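Local coordinates for acetylene hydratase (Pelobacter acetylenicus, PDB 2E7Z), which catalyses the hydration of acetylene to acetaldehyde, using a tungsten-bis(molybdopterin guanine dinucleotide) cofactor and a [4Fe-4S] cluster, at residues A[421-426]-A[695-700]. Sequence-based numbering, arbitrary orientation.
Sequences ANQQNA and NDAMVL. With MGD (2-amino-5,6-dimercapto-7-methyl-3,7,8a,9-tetrahydro-8-oxa-1,3,9,10-tetraaza-anthracen-4-one guanosine dinucleotide), chain E.
Asn422 and Gln423, at the N-terminus of helix 423-431, give backbone N-H groups to Leu700 O, two residues past the 3-10 turn 696-698, and to Ala697 O within it. The contact joins the molybdopterin oxidoreductase region to the double-psi beta-barrel-type dinucleotide-binding region of this DMSO reductase family enzyme. First-turn amides of a helix have no helical acceptor, so the turn supplies one: Gln423 N reaches Ala697 O at 3.0 Å, nearly straight at the hydrogen (170°) though from above the carbonyl plane. Asn422 N meets Leu700 O at 2.8 Å in the carbonyl plane. Packing is tight where buried Ala421, Gln423, Ala697 and Leu700 meet; the small methyl of Ala421 lets the backbones close in, its CB 3.9 Å from Leu700 CB. Asn422 suits the N-cap: OD1 of its short amide accepts weakly from Asn425 N, while ND2 bonds to Asp702. Extended, with CG anti to the backbone N (chi1 -177°), Gln423 runs past Ala697 CB and sets NE2 3.6 Å from Met698 SD; flexible Met698 bends at chi2 and chi3 to follow it. The side of partly exposed Gln424 and Met698 is looser: Gln424 folds back at chi2 (90°), and its NE2 donates to Met698 O from slightly outside the carbonyl plane. Asp696, whose CB leaves the backbone away from 421-426, binds the pterin, its OD1 held by His673, while OD2 accepts from MGD N18 at 2.9 Å and MGD N19 at 3.0 Å.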
loop_
_atom_site.group_PDB
_atom_site.type_symbol
_atom_site.label_atom_id
_atom_site.label_comp_id
_atom_site.label_asym_id
_atom_site.label_seq_id
_atom_site.Cartn_x
_atom_site.Cartn_y
_atom_site.Cartn_z
ATOM N N ALA A 421 7.619 -7.332 6.853
ATOM C CA ALA A 421 8.419 -7.267 8.065
ATOM C C ALA A 421 9.375 -8.469 8.080
ATOM O O ALA A 421 9.510 -9.182 7.077
ATOM C CB ALA A 421 7.517 -7.252 9.286
ATOM N N ASN A 422 10.068 -8.678 9.204
ATOM C CA ASN A 422 10.827 -9.906 9.457
ATOM C C ASN A 422 11.542 -10.403 8.180
ATOM O O ASN A 422 11.276 -11.511 7.688
ATOM C CB ASN A 422 9.915 -10.968 10.085
ATOM C CG ASN A 422 10.716 -12.133 10.675
ATOM O OD1 ASN A 422 11.961 -12.150 10.629
ATOM N ND2 ASN A 422 10.006 -13.109 11.216
ATOM N N GLN A 423 12.446 -9.573 7.674
ATOM C CA GLN A 423 13.139 -9.856 6.443
ATOM C C GLN A 423 13.935 -11.148 6.525
ATOM O O GLN A 423 14.075 -11.843 5.532
ATOM C CB GLN A 423 14.035 -8.681 6.090
ATOM C CG GLN A 423 14.780 -8.828 4.762
ATOM C CD GLN A 423 15.365 -7.501 4.352
ATOM O OE1 GLN A 423 14.690 -6.483 4.450
ATOM N NE2 GLN A 423 16.604 -7.507 3.871
ATOM N N GLN A 424 14.460 -11.471 7.704
ATOM C CA GLN A 424 15.212 -12.720 7.845
ATOM C C GLN A 424 14.303 -13.928 7.518
ATOM O O GLN A 424 14.756 -14.923 6.939
ATOM C CB GLN A 424 15.780 -12.806 9.262
ATOM C CG GLN A 424 16.587 -11.610 9.680
ATOM C CD GLN A 424 15.818 -10.437 10.382
ATOM O OE1 GLN A 424 14.608 -10.153 10.169
ATOM N NE2 GLN A 424 16.561 -9.733 11.212
ATOM N N ASN A 425 13.039 -13.873 7.930
ATOM C CA ASN A 425 12.138 -14.981 7.704
ATOM C C ASN A 425 11.717 -15.009 6.233
ATOM O O ASN A 425 11.518 -16.070 5.666
ATOM C CB ASN A 425 10.921 -14.899 8.631
ATOM C CG ASN A 425 10.194 -16.178 8.700
ATOM O OD1 ASN A 425 10.812 -17.245 8.862
ATOM N ND2 ASN A 425 8.867 -16.102 8.592
ATOM N N ALA A 426 11.587 -13.840 5.611
ATOM C CA ALA A 426 11.268 -13.823 4.197
ATOM C C ALA A 426 12.414 -14.476 3.418
ATOM O O ALA A 426 12.162 -15.245 2.500
ATOM C CB ALA A 426 10.978 -12.421 3.705
ATOM N N ASN A 695 17.851 -2.373 4.954
ATOM C CA ASN A 695 16.408 -2.267 4.850
ATOM C C ASN A 695 15.756 -2.329 6.214
ATOM O O ASN A 695 16.176 -3.123 7.079
ATOM C CB ASN A 695 15.825 -3.389 3.981
ATOM C CG ASN A 695 14.386 -3.138 3.634
ATOM O OD1 ASN A 695 13.492 -4.005 3.839
ATOM N ND2 ASN A 695 14.122 -1.965 3.138
ATOM N N ASP A 696 14.690 -1.538 6.387
ATOM C CA ASP A 696 13.958 -1.502 7.656
ATOM C C ASP A 696 13.390 -2.862 8.086
ATOM O O ASP A 696 13.292 -3.144 9.275
ATOM C CB ASP A 696 12.853 -0.430 7.666
ATOM C CG ASP A 696 11.776 -0.652 6.616
ATOM O OD1 ASP A 696 12.104 -1.144 5.512
ATOM O OD2 ASP A 696 10.604 -0.321 6.889
ATOM N N ALA A 697 13.022 -3.707 7.126
ATOM C CA ALA A 697 12.386 -4.981 7.498
ATOM C C ALA A 697 13.322 -5.889 8.287
ATOM O O ALA A 697 12.869 -6.847 8.925
ATOM C CB ALA A 697 11.822 -5.672 6.276
ATOM N N MET A 698 14.632 -5.587 8.259
ATOM C CA MET A 698 15.576 -6.312 9.107
ATOM C C MET A 698 15.283 -6.175 10.609
ATOM O O MET A 698 15.729 -6.993 11.402
ATOM C CB MET A 698 17.024 -5.870 8.834
ATOM C CG MET A 698 17.609 -6.318 7.477
ATOM S SD MET A 698 17.598 -8.117 7.296
ATOM C CE MET A 698 18.717 -8.578 8.626
ATOM N N VAL A 699 14.589 -5.110 11.001
ATOM C CA VAL A 699 14.427 -4.808 12.425
ATOM C C VAL A 699 13.004 -4.863 12.884
ATOM O O VAL A 699 12.728 -4.536 14.039
ATOM C CB VAL A 699 15.053 -3.412 12.783
ATOM C CG1 VAL A 699 16.393 -3.265 12.113
ATOM C CG2 VAL A 699 14.130 -2.241 12.413
ATOM N N LEU A 700 12.115 -5.327 11.999
ATOM C CA LEU A 700 10.688 -5.337 12.292
ATOM C C LEU A 700 10.183 -6.718 12.615
ATOM O O LEU A 700 10.121 -7.581 11.741
ATOM C CB LEU A 700 9.885 -4.739 11.125
ATOM C CG LEU A 700 10.237 -3.288 10.783
ATOM C CD1 LEU A 700 9.601 -2.905 9.437
ATOM C CD2 LEU A 700 9.850 -2.308 11.887
HETATM P PB MGD E . 8.957 -2.423 -3.698
HETATM O O1B MGD E . 8.984 -3.380 -2.533
HETATM O O2B MGD E . 10.027 -1.405 -3.848
HETATM O O3B MGD E . 7.579 -1.602 -3.747
HETATM O O3A MGD E . 5.559 -2.028 -2.316
HETATM P PA MGD E . 6.049 -2.081 -3.852
HETATM O O1A MGD E . 5.378 -1.036 -4.690
HETATM O O2A MGD E . 5.965 -3.525 -4.246
HETATM O "O5'" MGD E . 8.915 -3.346 -5.019
HETATM C "C5'" MGD E . 8.475 -2.781 -6.242
HETATM C "C4'" MGD E . 9.231 -3.504 -7.339
HETATM O "O4'" MGD E . 8.591 -3.176 -8.582
HETATM C "C3'" MGD E . 10.664 -3.014 -7.524
HETATM O "O3'" MGD E . 11.556 -4.137 -7.416
HETATM C "C2'" MGD E . 10.727 -2.362 -8.921
HETATM O "O2'" MGD E . 11.960 -2.527 -9.649
HETATM C "C1'" MGD E . 9.596 -3.071 -9.616
HETATM N N9 MGD E . 8.928 -2.335 -10.699
HETATM C C8 MGD E . 8.631 -1.012 -10.742
HETATM N N7 MGD E . 7.925 -0.716 -11.845
HETATM C C5 MGD E . 7.701 -1.884 -12.486
HETATM C C6 MGD E . 7.024 -2.311 -13.699
HETATM O O6 MGD E . 6.432 -1.492 -14.434
HETATM N N1 MGD E . 7.040 -3.629 -13.956
HETATM C C2 MGD E . 7.699 -4.542 -13.250
HETATM N N2 MGD E . 7.629 -5.851 -13.629
HETATM N N3 MGD E . 8.346 -4.222 -12.133
HETATM C C4 MGD E . 8.358 -2.934 -11.732
HETATM C C10 MGD E . 5.089 -0.778 -1.811
HETATM C C11 MGD E . 4.365 -1.077 -0.516
HETATM O O11 MGD E . 5.372 -1.518 0.394
HETATM C C12 MGD E . 3.680 0.166 -0.004
HETATM S S12 MGD E . 2.625 1.001 -1.059
HETATM C C13 MGD E . 3.845 0.572 1.266
HETATM S S13 MGD E . 3.190 2.036 1.842
HETATM C C14 MGD E . 4.632 -0.207 2.274
HETATM N N15 MGD E . 5.880 0.451 2.626
HETATM C C16 MGD E . 6.678 -0.283 3.454
HETATM C C17 MGD E . 7.578 0.294 4.461
HETATM O O17 MGD E . 7.645 1.533 4.617
HETATM N N18 MGD E . 8.310 -0.557 5.208
HETATM C C19 MGD E . 8.253 -1.906 5.074
HETATM N N19 MGD E . 9.018 -2.705 5.847
HETATM N N20 MGD E . 7.472 -2.491 4.156
HETATM C C21 MGD E . 6.684 -1.755 3.363
HETATM N N22 MGD E . 5.888 -2.360 2.478
HETATM C C23 MGD E . 4.892 -1.622 1.731
#